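Local coordinates for CELL division protein FTSZ homolog 1 (Methanocaldococcus jannaschii, PDB 1W5B), which binds GTP and, as an FtsZ family member with GTPase activity, probably polymerises into the contractile ring that marks the site of cell division, at residues Ala48-Ile53 with Ala68-Ala73; Thr41-Gly46 with Asp123-Thr128; Leu95-Asn100 with Gly133-Gly138; Val155-Leu160 with Val188-Glu193. All blocks are in the same frame, centred on the assembly; numbering follows the deposited sequence.

Contact 1 of 4, residues Ala48-Ile53 with Ala68-Ala73; sequences AGNNTI and AINTDA. With GTP (guanosine-5'-triphosphate), chain C.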
# COMPACT_ATOMS: atom_id res chain seq x y z
N ALA A 48 3.48 -3.02 -13.30
CA ALA A 48 3.97 -3.25 -11.94
C ALA A 48 2.76 -3.49 -11.03
O ALA A 48 2.79 -4.34 -10.14
CB ALA A 48 4.78 -2.05 -11.44
N GLY A 49 1.70 -2.72 -11.24
CA GLY A 49 0.51 -2.88 -10.43
C GLY A 49 -0.13 -4.24 -10.64
O GLY A 49 -0.57 -4.89 -9.68
N ASN A 50 -0.20 -4.68 -11.89
CA ASN A 50 -0.79 -5.99 -12.20
C ASN A 50 0.06 -7.10 -11.60
O ASN A 50 -0.47 -8.09 -11.08
CB ASN A 50 -0.89 -6.19 -13.72
CG ASN A 50 -1.96 -5.32 -14.37
OD1 ASN A 50 -2.69 -4.60 -13.69
ND2 ASN A 50 -2.07 -5.40 -15.69
N ASN A 51 1.38 -6.95 -11.67
CA ASN A 51 2.29 -7.95 -11.13
C ASN A 51 2.04 -8.11 -9.64
O ASN A 51 2.02 -9.23 -9.12
CB ASN A 51 3.75 -7.54 -11.40
CG ASN A 51 4.75 -8.59 -10.92
OD1 ASN A 51 4.65 -9.76 -11.28
ND2 ASN A 51 5.72 -8.16 -10.13
N THR A 52 1.83 -7.00 -8.94
CA THR A 52 1.55 -7.05 -7.51
C THR A 52 0.22 -7.78 -7.24
O THR A 52 0.12 -8.60 -6.32
CB THR A 52 1.47 -5.63 -6.89
OG1 THR A 52 2.72 -4.95 -7.07
CG2 THR A 52 1.16 -5.71 -5.39
N ILE A 53 -0.81 -7.47 -8.03
CA ILE A 53 -2.12 -8.10 -7.87
C ILE A 53 -2.06 -9.61 -8.09
O ILE A 53 -2.66 -10.39 -7.34
CB ILE A 53 -3.16 -7.50 -8.87
CG1 ILE A 53 -3.52 -6.07 -8.46
CG2 ILE A 53 -4.42 -8.37 -8.91
CD1 ILE A 53 -4.34 -5.98 -7.19
N ALA A 68 -7.39 -5.63 -11.30
CA ALA A 68 -6.24 -5.22 -12.10
C ALA A 68 -6.75 -4.43 -13.30
O ALA A 68 -7.75 -4.79 -13.91
CB ALA A 68 -5.47 -6.45 -12.58
N ILE A 69 -6.06 -3.35 -13.62
CA ILE A 69 -6.46 -2.55 -14.77
C ILE A 69 -5.22 -2.23 -15.56
O ILE A 69 -4.14 -2.06 -15.01
CB ILE A 69 -7.16 -1.25 -14.35
CG1 ILE A 69 -6.16 -0.27 -13.75
CG2 ILE A 69 -8.24 -1.56 -13.33
CD1 ILE A 69 -6.78 1.06 -13.38
N ASN A 70 -5.37 -2.15 -16.87
CA ASN A 70 -4.22 -1.85 -17.70
C ASN A 70 -4.73 -1.49 -19.09
O ASN A 70 -5.88 -1.79 -19.44
CB ASN A 70 -3.32 -3.09 -17.76
CG ASN A 70 -1.86 -2.75 -18.04
OD1 ASN A 70 -0.96 -3.49 -17.63
ND2 ASN A 70 -1.61 -1.66 -18.75
N THR A 71 -3.89 -0.80 -19.84
CA THR A 71 -4.18 -0.44 -21.21
C THR A 71 -3.65 -1.63 -22.04
O THR A 71 -4.28 -2.06 -23.02
CB THR A 71 -3.42 0.84 -21.59
OG1 THR A 71 -2.06 0.72 -21.14
CG2 THR A 71 -4.06 2.06 -20.93
N ASP A 72 -2.51 -2.17 -21.62
CA ASP A 72 -1.85 -3.30 -22.28
C ASP A 72 -2.62 -4.61 -22.04
O ASP A 72 -2.56 -5.17 -20.94
CB ASP A 72 -0.43 -3.44 -21.74
CG ASP A 72 0.43 -4.38 -22.56
OD1 ASP A 72 -0.04 -5.48 -22.94
OD2 ASP A 72 1.61 -4.03 -22.80
N ALA A 73 -3.32 -5.11 -23.06
CA ALA A 73 -4.08 -6.35 -22.93
C ALA A 73 -3.19 -7.57 -22.71
O ALA A 73 -3.60 -8.55 -22.08
CB ALA A 73 -4.96 -6.56 -24.16
PG GTP C . 3.08 1.91 -19.68
O1G GTP C . 3.82 3.13 -20.25
O2G GTP C . 3.80 0.59 -20.05
O3G GTP C . 1.65 1.80 -20.25
O3B GTP C . 2.99 2.14 -18.04
PB GTP C . 2.93 1.06 -16.80
O1B GTP C . 2.39 -0.24 -17.17
O2B GTP C . 2.23 1.82 -15.67
O3A GTP C . 4.40 0.83 -16.36
PA GTP C . 5.03 -0.24 -15.45
O1A GTP C . 5.61 -1.34 -16.28
O2A GTP C . 4.14 -0.60 -14.35
O5' GTP C . 6.32 0.62 -14.95
C5' GTP C . 6.21 1.72 -14.05
C4' GTP C . 7.33 1.66 -13.03
O4' GTP C . 7.18 0.46 -12.25
C3' GTP C . 8.72 1.54 -13.68
O3' GTP C . 9.25 2.84 -13.90
C2' GTP C . 9.53 0.81 -12.60
O2' GTP C . 9.94 1.74 -11.60
C1' GTP C . 8.46 -0.09 -11.96
N9 GTP C . 8.49 -1.49 -12.40
C8 GTP C . 8.47 -1.97 -13.71
N7 GTP C . 8.25 -3.27 -13.80
C5 GTP C . 8.21 -3.68 -12.48
C6 GTP C . 7.98 -4.96 -11.91
O6 GTP C . 7.99 -6.04 -12.49
N1 GTP C . 7.94 -4.93 -10.51
C2 GTP C . 8.11 -3.79 -9.73
N2 GTP C . 8.21 -3.96 -8.44
N3 GTP C . 8.23 -2.58 -10.24
C4 GTP C . 8.23 -2.57 -11.60
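N50 and N70 meet side chain to side chain, their two amide planes turned 70° against each other, one reaching out from helix 46-59 and the other from the end of strand 64-70. N50 sends its amide off the helix because CG sits beside its own backbone N (chi1 -72°), whereas CG of N70 is swung opposite its backbone N (chi1 -154°), which leaves its amide next to that of N50. Besides N70, the N50 amide meets backbone and methyl: its CG is 4.0 Å from I69 O and 4.1 Å from A68 CB. One turn further along the helix the contact becomes purely apolar, I53 CG2 lying 4.3 Å from the same A68 methyl. Replacing N50 by an alanine would probably leave the N70 amide without its polar neighbour and open a gap between A68 and the helix. At the other end of the helical segment the donor A48 N gives a short, nearly straight bond of 2.7 Å to O2A of GTP, while A48 CB rests 3.5 Å from C4 of the guanine. The helix start thus faces the alpha phosphate, where its dipole is likely to ease the negative charge. N51 is hydrogen-bonded to D212, which also binds GTP. The helix runs almost antiparallel to the strand, their local axes approaching to 7.9 Å. The contact is a worked case of the beta-alpha-beta unit of a Rossmann-type nucleotide-binding fold: strand 40-45, helix 46-59 and strand 64-70 in succession, the nucleotide at the helix N-terminus.

Contact 2 of 4, residues Thr41-Gly46 with Asp123-Thr128; sequences TVVGCG and DMVFIT. With GTP (guanosine-5'-triphosphate), chain C.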
# COMPACT_ATOMS: atom_id res chain seq x y z
N THR A 41 -10.97 -3.44 -1.28
CA THR A 41 -10.60 -3.77 -2.65
C THR A 41 -9.20 -3.25 -2.95
O THR A 41 -8.87 -2.12 -2.60
CB THR A 41 -11.59 -3.14 -3.66
OG1 THR A 41 -12.92 -3.62 -3.39
CG2 THR A 41 -11.21 -3.52 -5.09
N VAL A 42 -8.38 -4.09 -3.57
CA VAL A 42 -7.03 -3.68 -3.93
C VAL A 42 -7.02 -3.53 -5.44
O VAL A 42 -7.39 -4.45 -6.16
CB VAL A 42 -5.97 -4.73 -3.52
CG1 VAL A 42 -4.59 -4.24 -3.92
CG2 VAL A 42 -6.03 -4.97 -2.01
N VAL A 43 -6.59 -2.36 -5.91
CA VAL A 43 -6.54 -2.08 -7.33
C VAL A 43 -5.11 -1.87 -7.83
O VAL A 43 -4.45 -0.91 -7.41
CB VAL A 43 -7.35 -0.80 -7.68
CG1 VAL A 43 -7.30 -0.56 -9.16
CG2 VAL A 43 -8.79 -0.95 -7.23
N GLY A 44 -4.66 -2.75 -8.72
CA GLY A 44 -3.33 -2.63 -9.29
C GLY A 44 -3.42 -2.08 -10.71
O GLY A 44 -4.08 -2.68 -11.56
N CYS A 45 -2.77 -0.94 -10.96
CA CYS A 45 -2.81 -0.28 -12.26
C CYS A 45 -1.47 -0.42 -12.98
O CYS A 45 -0.42 -0.22 -12.37
CB CYS A 45 -3.11 1.21 -12.10
SG CYS A 45 -4.42 1.57 -10.91
N GLY A 46 -1.52 -0.73 -14.28
CA GLY A 46 -0.29 -0.89 -15.04
C GLY A 46 0.42 -2.21 -14.78
O GLY A 46 -0.02 -3.03 -13.97
N ASP A 123 -15.67 -0.18 1.04
CA ASP A 123 -15.58 0.69 2.19
C ASP A 123 -14.18 1.29 2.16
O ASP A 123 -13.95 2.40 2.63
CB ASP A 123 -15.76 -0.11 3.49
CG ASP A 123 -17.12 -0.77 3.59
OD1 ASP A 123 -18.13 -0.04 3.51
OD2 ASP A 123 -17.18 -2.00 3.75
N MET A 124 -13.24 0.54 1.59
CA MET A 124 -11.85 0.97 1.51
C MET A 124 -11.19 0.46 0.24
O MET A 124 -11.34 -0.71 -0.13
CB MET A 124 -11.10 0.47 2.74
CG MET A 124 -9.61 0.65 2.71
SD MET A 124 -8.95 0.38 4.35
CE MET A 124 -7.76 1.67 4.41
N VAL A 125 -10.47 1.35 -0.44
CA VAL A 125 -9.80 0.99 -1.67
C VAL A 125 -8.30 1.27 -1.64
O VAL A 125 -7.88 2.40 -1.37
CB VAL A 125 -10.40 1.77 -2.86
CG1 VAL A 125 -9.71 1.35 -4.16
CG2 VAL A 125 -11.89 1.52 -2.94
N PHE A 126 -7.51 0.24 -1.89
CA PHE A 126 -6.06 0.37 -1.93
C PHE A 126 -5.67 0.41 -3.40
O PHE A 126 -6.02 -0.48 -4.16
CB PHE A 126 -5.36 -0.81 -1.27
CG PHE A 126 -5.47 -0.83 0.23
CD1 PHE A 126 -6.64 -1.22 0.86
CD2 PHE A 126 -4.38 -0.45 1.01
CE1 PHE A 126 -6.74 -1.24 2.25
CE2 PHE A 126 -4.46 -0.46 2.40
CZ PHE A 126 -5.64 -0.86 3.03
N ILE A 127 -4.93 1.45 -3.77
CA ILE A 127 -4.49 1.64 -5.14
C ILE A 127 -2.98 1.47 -5.16
O ILE A 127 -2.26 2.21 -4.50
CB ILE A 127 -4.84 3.06 -5.63
CG1 ILE A 127 -6.34 3.29 -5.50
CG2 ILE A 127 -4.43 3.24 -7.08
CD1 ILE A 127 -6.75 4.71 -5.81
N THR A 128 -2.50 0.51 -5.95
CA THR A 128 -1.08 0.25 -6.02
C THR A 128 -0.56 0.21 -7.45
O THR A 128 -1.25 -0.24 -8.37
CB THR A 128 -0.74 -1.08 -5.32
OG1 THR A 128 0.68 -1.21 -5.21
CG2 THR A 128 -1.30 -2.26 -6.11
PG GTP C . 3.08 1.91 -19.68
O1G GTP C . 3.82 3.13 -20.25
O2G GTP C . 3.80 0.59 -20.05
O3G GTP C . 1.65 1.80 -20.25
O3B GTP C . 2.99 2.14 -18.04
PB GTP C . 2.93 1.06 -16.80
O1B GTP C . 2.39 -0.24 -17.17
O2B GTP C . 2.23 1.82 -15.67
O3A GTP C . 4.40 0.83 -16.36
PA GTP C . 5.03 -0.24 -15.45
O1A GTP C . 5.61 -1.34 -16.28
O2A GTP C . 4.14 -0.60 -14.35
O5' GTP C . 6.32 0.62 -14.95
C5' GTP C . 6.21 1.72 -14.05
C4' GTP C . 7.33 1.66 -13.03
O4' GTP C . 7.18 0.46 -12.25
C3' GTP C . 8.72 1.54 -13.68
O3' GTP C . 9.25 2.84 -13.90
C2' GTP C . 9.53 0.81 -12.60
O2' GTP C . 9.94 1.74 -11.60
C1' GTP C . 8.46 -0.09 -11.96
N9 GTP C . 8.49 -1.49 -12.40
C8 GTP C . 8.47 -1.97 -13.71
N7 GTP C . 8.25 -3.27 -13.80
C5 GTP C . 8.21 -3.68 -12.48
C6 GTP C . 7.98 -4.96 -11.91
O6 GTP C . 7.99 -6.04 -12.49
N1 GTP C . 7.94 -4.93 -10.51
C2 GTP C . 8.11 -3.79 -9.73
N2 GTP C . 8.21 -3.96 -8.44
N3 GTP C . 8.23 -2.58 -10.24
C4 GTP C . 8.23 -2.57 -11.60
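T41 and M124 open a ladder of parallel backbone hydrogen bonds that continues through F126, V43 and T128 to C45. T41 N bonds M124 O, F126 N bonds T41 O, V43 N bonds F126 O at 2.6 Å, T128 N bonds V43 O, and C45 N bonds T128 O at 3.1 Å. CA-H...O contacts fill the intervals, for instance G44 CA to T128 O at 3.3 Å. The strands differ by only 22° in direction and lie next to each other inside the six-stranded parallel sheet of the Rossmann-like GTPase domain, where the 41-46 segment illustrates how a strand can lead straight into a phosphate-facing turn: it carries G44 and G46 of what is probably the GxGxxG motif. Apolar contacts divide between the two faces. On one, V43 CG2 crosses V125 CG1 at 3.9 Å and C45 SG meets I127 CG2, under helix 135-149. On the other, T128 CG2 lies 3.8 Å from G44 CA, a position reached because that methyl stands between the backbone N and the carbonyl carbon. OG1 of T128 turns to a hydrogen bond with V157 O. The F126 ring keeps T41 O at its edge, near the ring plane. Ligand contact comes last: G46 CA is 3.5 Å from O1B of GTP, and a CB there would clash with O2B.

Contact 3 of 4, residues Leu95-Asn100 with Gly133-Gly138; sequences LGAGGN and GGTGTG. With GTP (guanosine-5'-triphosphate), chain C.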
# COMPACT_ATOMS: atom_id res chain seq x y z
N LEU A 95 -3.13 -1.75 -26.29
CA LEU A 95 -1.69 -1.51 -26.24
C LEU A 95 -1.29 -0.68 -25.01
O LEU A 95 -2.12 0.05 -24.46
CB LEU A 95 -1.22 -0.76 -27.49
CG LEU A 95 -1.27 -1.49 -28.83
CD1 LEU A 95 -0.61 -0.61 -29.89
CD2 LEU A 95 -0.58 -2.83 -28.71
N GLY A 96 -0.03 -0.79 -24.60
CA GLY A 96 0.44 -0.03 -23.46
C GLY A 96 0.43 1.46 -23.78
O GLY A 96 0.08 1.86 -24.89
N ALA A 97 0.82 2.28 -22.80
CA ALA A 97 0.84 3.73 -22.97
C ALA A 97 2.19 4.26 -23.43
O ALA A 97 2.38 5.47 -23.55
CB ALA A 97 0.42 4.41 -21.68
N GLY A 98 3.14 3.37 -23.68
CA GLY A 98 4.46 3.79 -24.12
C GLY A 98 5.12 4.84 -23.25
O GLY A 98 5.88 5.67 -23.75
N GLY A 99 4.83 4.82 -21.95
CA GLY A 99 5.42 5.77 -21.02
C GLY A 99 4.77 7.14 -20.92
O GLY A 99 5.26 8.00 -20.19
N ASN A 100 3.66 7.34 -21.63
CA ASN A 100 2.96 8.63 -21.62
C ASN A 100 1.85 8.67 -20.57
O ASN A 100 0.78 8.11 -20.77
CB ASN A 100 2.36 8.88 -23.00
CG ASN A 100 1.90 10.31 -23.19
OD1 ASN A 100 1.31 10.91 -22.29
ND2 ASN A 100 2.17 10.87 -24.36
N GLY A 133 5.69 5.02 -15.41
CA GLY A 133 5.24 4.61 -16.72
C GLY A 133 4.05 5.45 -17.14
O GLY A 133 3.71 6.41 -16.45
N GLY A 134 3.42 5.11 -18.25
CA GLY A 134 2.28 5.90 -18.69
C GLY A 134 0.93 5.49 -18.10
O GLY A 134 0.09 6.34 -17.83
N THR A 135 0.73 4.20 -17.87
CA THR A 135 -0.55 3.73 -17.35
C THR A 135 -0.75 3.93 -15.86
O THR A 135 -1.70 4.61 -15.45
CB THR A 135 -0.76 2.25 -17.70
OG1 THR A 135 -0.85 2.11 -19.12
CG2 THR A 135 -2.04 1.73 -17.07
N GLY A 136 0.12 3.34 -15.04
CA GLY A 136 -0.01 3.48 -13.60
C GLY A 136 -0.01 4.94 -13.19
O GLY A 136 -0.90 5.40 -12.47
N THR A 137 1.00 5.67 -13.65
CA THR A 137 1.14 7.09 -13.32
C THR A 137 -0.10 7.92 -13.66
O THR A 137 -0.56 8.73 -12.85
CB THR A 137 2.34 7.69 -14.05
OG1 THR A 137 3.52 6.94 -13.72
CG2 THR A 137 2.53 9.14 -13.63
N GLY A 138 -0.64 7.72 -14.86
CA GLY A 138 -1.80 8.48 -15.29
C GLY A 138 -3.16 8.06 -14.76
O GLY A 138 -4.00 8.91 -14.49
PG GTP C . 3.08 1.91 -19.68
O1G GTP C . 3.82 3.13 -20.25
O2G GTP C . 3.80 0.59 -20.05
O3G GTP C . 1.65 1.80 -20.25
O3B GTP C . 2.99 2.14 -18.04
PB GTP C . 2.93 1.06 -16.80
O1B GTP C . 2.39 -0.24 -17.17
O2B GTP C . 2.23 1.82 -15.67
O3A GTP C . 4.40 0.83 -16.36
PA GTP C . 5.03 -0.24 -15.45
O1A GTP C . 5.61 -1.34 -16.28
O2A GTP C . 4.14 -0.60 -14.35
O5' GTP C . 6.32 0.62 -14.95
C5' GTP C . 6.21 1.72 -14.05
C4' GTP C . 7.33 1.66 -13.03
O4' GTP C . 7.18 0.46 -12.25
C3' GTP C . 8.72 1.54 -13.68
O3' GTP C . 9.25 2.84 -13.90
C2' GTP C . 9.53 0.81 -12.60
O2' GTP C . 9.94 1.74 -11.60
C1' GTP C . 8.46 -0.09 -11.96
N9 GTP C . 8.49 -1.49 -12.40
C8 GTP C . 8.47 -1.97 -13.71
N7 GTP C . 8.25 -3.27 -13.80
C5 GTP C . 8.21 -3.68 -12.48
C6 GTP C . 7.98 -4.96 -11.91
O6 GTP C . 7.99 -6.04 -12.49
N1 GTP C . 7.94 -4.93 -10.51
C2 GTP C . 8.11 -3.79 -9.73
N2 GTP C . 8.21 -3.96 -8.44
N3 GTP C . 8.23 -2.58 -10.24
C4 GTP C . 8.23 -2.57 -11.60
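A97 and T135 bring their small side chains together beside the gamma phosphate: the A97 methyl, CB, lies 3.7 Å from T135 OG1, and both touch O3G of GTP. The T135 hydroxyl stands beside its own backbone N, opposite the carbonyl carbon (chi1 -64°), which aims it at the phosphate, and OG1 donates to O3G over 2.8 Å. A second hydroxyl, that of T71, is hydrogen-bonded to it. T137 puts the same rotamer to another use: its OG1 folds back along the helix and bonds G133 O at 2.8 Å, 26° off the carbonyl plane, tying the loop to the first turn. The first side-chain bond of N100 leads away from 133-138, and the touching is left to its backbone, N100 C lying 3.4 Å from G134 CA. A CB on G134 would run into N100 N and the A97 methyl, consistent with glycine being needed for so close an approach. Backbone amides complete the grip. O1G takes both G99 N, at 2.6 Å, and G134 N, O3G takes A97 N, and O2B takes G136 N at 2.7 Å. A type I' turn from A97 to N100 presents the first of these donors. The glycine-rich GGGTGTG run beginning at G132 is the tubulin/FtsZ signature; with the A97-G99 loop it forms much of the phosphate-binding site, completed by the start of helix 46-59.

Contact 4 of 4, residues Val155-Leu160 with Val188-Glu193; sequences VAVVTL and VVIPNE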
# COMPACT_ATOMS: atom_id res chain seq x y z
N VAL A 155 -6.72 4.70 -0.19
CA VAL A 155 -5.30 4.61 0.14
C VAL A 155 -4.47 4.14 -1.04
O VAL A 155 -4.84 3.19 -1.74
CB VAL A 155 -5.08 3.65 1.32
CG1 VAL A 155 -3.59 3.53 1.63
CG2 VAL A 155 -5.85 4.13 2.54
N ALA A 156 -3.34 4.80 -1.27
CA ALA A 156 -2.45 4.42 -2.35
C ALA A 156 -1.14 3.93 -1.74
O ALA A 156 -0.73 4.39 -0.68
CB ALA A 156 -2.19 5.61 -3.28
N VAL A 157 -0.52 2.97 -2.42
CA VAL A 157 0.76 2.42 -2.00
C VAL A 157 1.48 2.29 -3.32
O VAL A 157 1.23 1.36 -4.09
CB VAL A 157 0.64 1.03 -1.34
CG1 VAL A 157 2.02 0.53 -0.93
CG2 VAL A 157 -0.26 1.10 -0.11
N VAL A 158 2.36 3.24 -3.59
CA VAL A 158 3.09 3.26 -4.84
C VAL A 158 4.58 3.36 -4.62
O VAL A 158 5.05 3.67 -3.52
CB VAL A 158 2.64 4.48 -5.68
CG1 VAL A 158 1.13 4.45 -5.84
CG2 VAL A 158 3.05 5.78 -4.97
N THR A 159 5.33 3.08 -5.69
CA THR A 159 6.78 3.15 -5.65
C THR A 159 7.27 4.21 -6.62
O THR A 159 6.61 4.50 -7.62
CB THR A 159 7.44 1.83 -6.08
OG1 THR A 159 7.08 1.57 -7.45
CG2 THR A 159 7.00 0.68 -5.20
N LEU A 160 8.43 4.78 -6.32
CA LEU A 160 9.07 5.77 -7.18
C LEU A 160 10.13 4.94 -7.89
O LEU A 160 10.62 3.96 -7.33
CB LEU A 160 9.71 6.89 -6.33
CG LEU A 160 8.97 8.23 -6.13
CD1 LEU A 160 7.47 8.10 -6.38
CD2 LEU A 160 9.24 8.73 -4.73
N VAL A 188 0.93 6.21 0.56
CA VAL A 188 2.15 5.58 1.01
C VAL A 188 3.13 5.50 -0.16
O VAL A 188 2.84 4.88 -1.18
CB VAL A 188 1.88 4.16 1.53
CG1 VAL A 188 3.14 3.58 2.13
CG2 VAL A 188 0.75 4.19 2.55
N VAL A 189 4.29 6.15 -0.01
CA VAL A 189 5.29 6.16 -1.07
C VAL A 189 6.55 5.40 -0.70
O VAL A 189 7.17 5.67 0.34
CB VAL A 189 5.69 7.60 -1.43
CG1 VAL A 189 6.54 7.60 -2.69
CG2 VAL A 189 4.46 8.46 -1.63
N ILE A 190 6.94 4.46 -1.56
CA ILE A 190 8.13 3.62 -1.35
C ILE A 190 9.16 3.96 -2.43
O ILE A 190 8.95 3.69 -3.61
CB ILE A 190 7.77 2.12 -1.49
CG1 ILE A 190 6.56 1.80 -0.61
CG2 ILE A 190 8.96 1.26 -1.10
CD1 ILE A 190 6.01 0.38 -0.78
N PRO A 191 10.30 4.56 -2.02
CA PRO A 191 11.39 4.95 -2.93
C PRO A 191 12.25 3.76 -3.33
O PRO A 191 13.15 3.39 -2.58
CB PRO A 191 12.21 5.96 -2.11
CG PRO A 191 11.33 6.29 -0.92
CD PRO A 191 10.57 5.02 -0.65
N ASN A 192 11.99 3.17 -4.50
CA ASN A 192 12.75 2.01 -4.94
C ASN A 192 14.27 2.18 -4.82
O ASN A 192 14.98 1.24 -4.46
CB ASN A 192 12.39 1.65 -6.39
CG ASN A 192 11.20 0.71 -6.48
OD1 ASN A 192 10.65 0.49 -7.56
ND2 ASN A 192 10.80 0.14 -5.34
N GLU A 193 14.76 3.38 -5.11
CA GLU A 193 16.19 3.64 -5.04
C GLU A 193 16.79 3.32 -3.66
O GLU A 193 17.95 2.93 -3.57
CB GLU A 193 16.46 5.10 -5.41
CG GLU A 193 17.93 5.52 -5.37
CD GLU A 193 18.81 4.75 -6.35
OE1 GLU A 193 18.29 4.26 -7.38
OE2 GLU A 193 20.03 4.67 -6.09
O HOH W 1 8.28 -0.85 -7.96
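The flat amide of N192 presents one face to the neighbouring strand, with T159 CB over it and L160 O above that same face, 3.4 Å from N192 CG. T159 CG2 lies 3.8 Å from N192 ND2. At the OD1 edge sits a water, within about half an ångström of the amide plane, accepting from T159 OG1 at 2.7 Å and donating to N192 OD1 at 2.8 Å. T159 can offer its hydroxyl there because OG1 is held between the backbone N and the carbonyl carbon (chi1 62°). With an alanine here, the water is likely to lose the carbonyl oxygen to which it donates, and the flank of T159 would be left bare. The other flat group, the ring of P191, costs the pairing nothing: V188, I190 and N192 supply the N-H groups on this side, and P191 falls between them. The parallel ladder runs from V188 N to A156 O through V158, I190 and L160 to N192 N on L160 O, the last bond lengthened to 3.2 Å. V157 and V188 run alongside each other, CG2 of V157 against CB of V188, while V157 CG1 meets I190 CD1 at 4.0 Å. On the opposite face the L160 branch CD2 crosses V189 CG1 at 3.6 Å. The strands belong to a beta-alpha-beta crossover whose helix 167-183 covers the face of A156, V158, L160 and V189. Helix 207-227 covers that of V157, T159 and I190 and touches N192 through A211, and V188 and I190 on the outermost strand 186-191 also touch strand 249-256 of the second sheet.

How the contacts relate
Three of the four contacts meet at GTP, an example of one parallel sheet gathering its ligand-binding loops at one end. Contact 1 lies within the first beta-alpha-beta unit, and contact 2, its centre about 11 Å away, pairs strand 40-45 of that unit with strand 124-130; I69 N to G44 O at 2.9 Å and G46 N to I69 O at 3.0 Å probably bond the two contacts. Contact 3 joins contact 1 through the T71 and T135 hydroxyls and packs on contact 2 where T135 CG2 reaches G46 CA. Contact 4 carries the sheet onward from contact 2, with I127 N 2.7 Å from V155 O. Its N192 side chain comes within about 4 Å of the nucleotide.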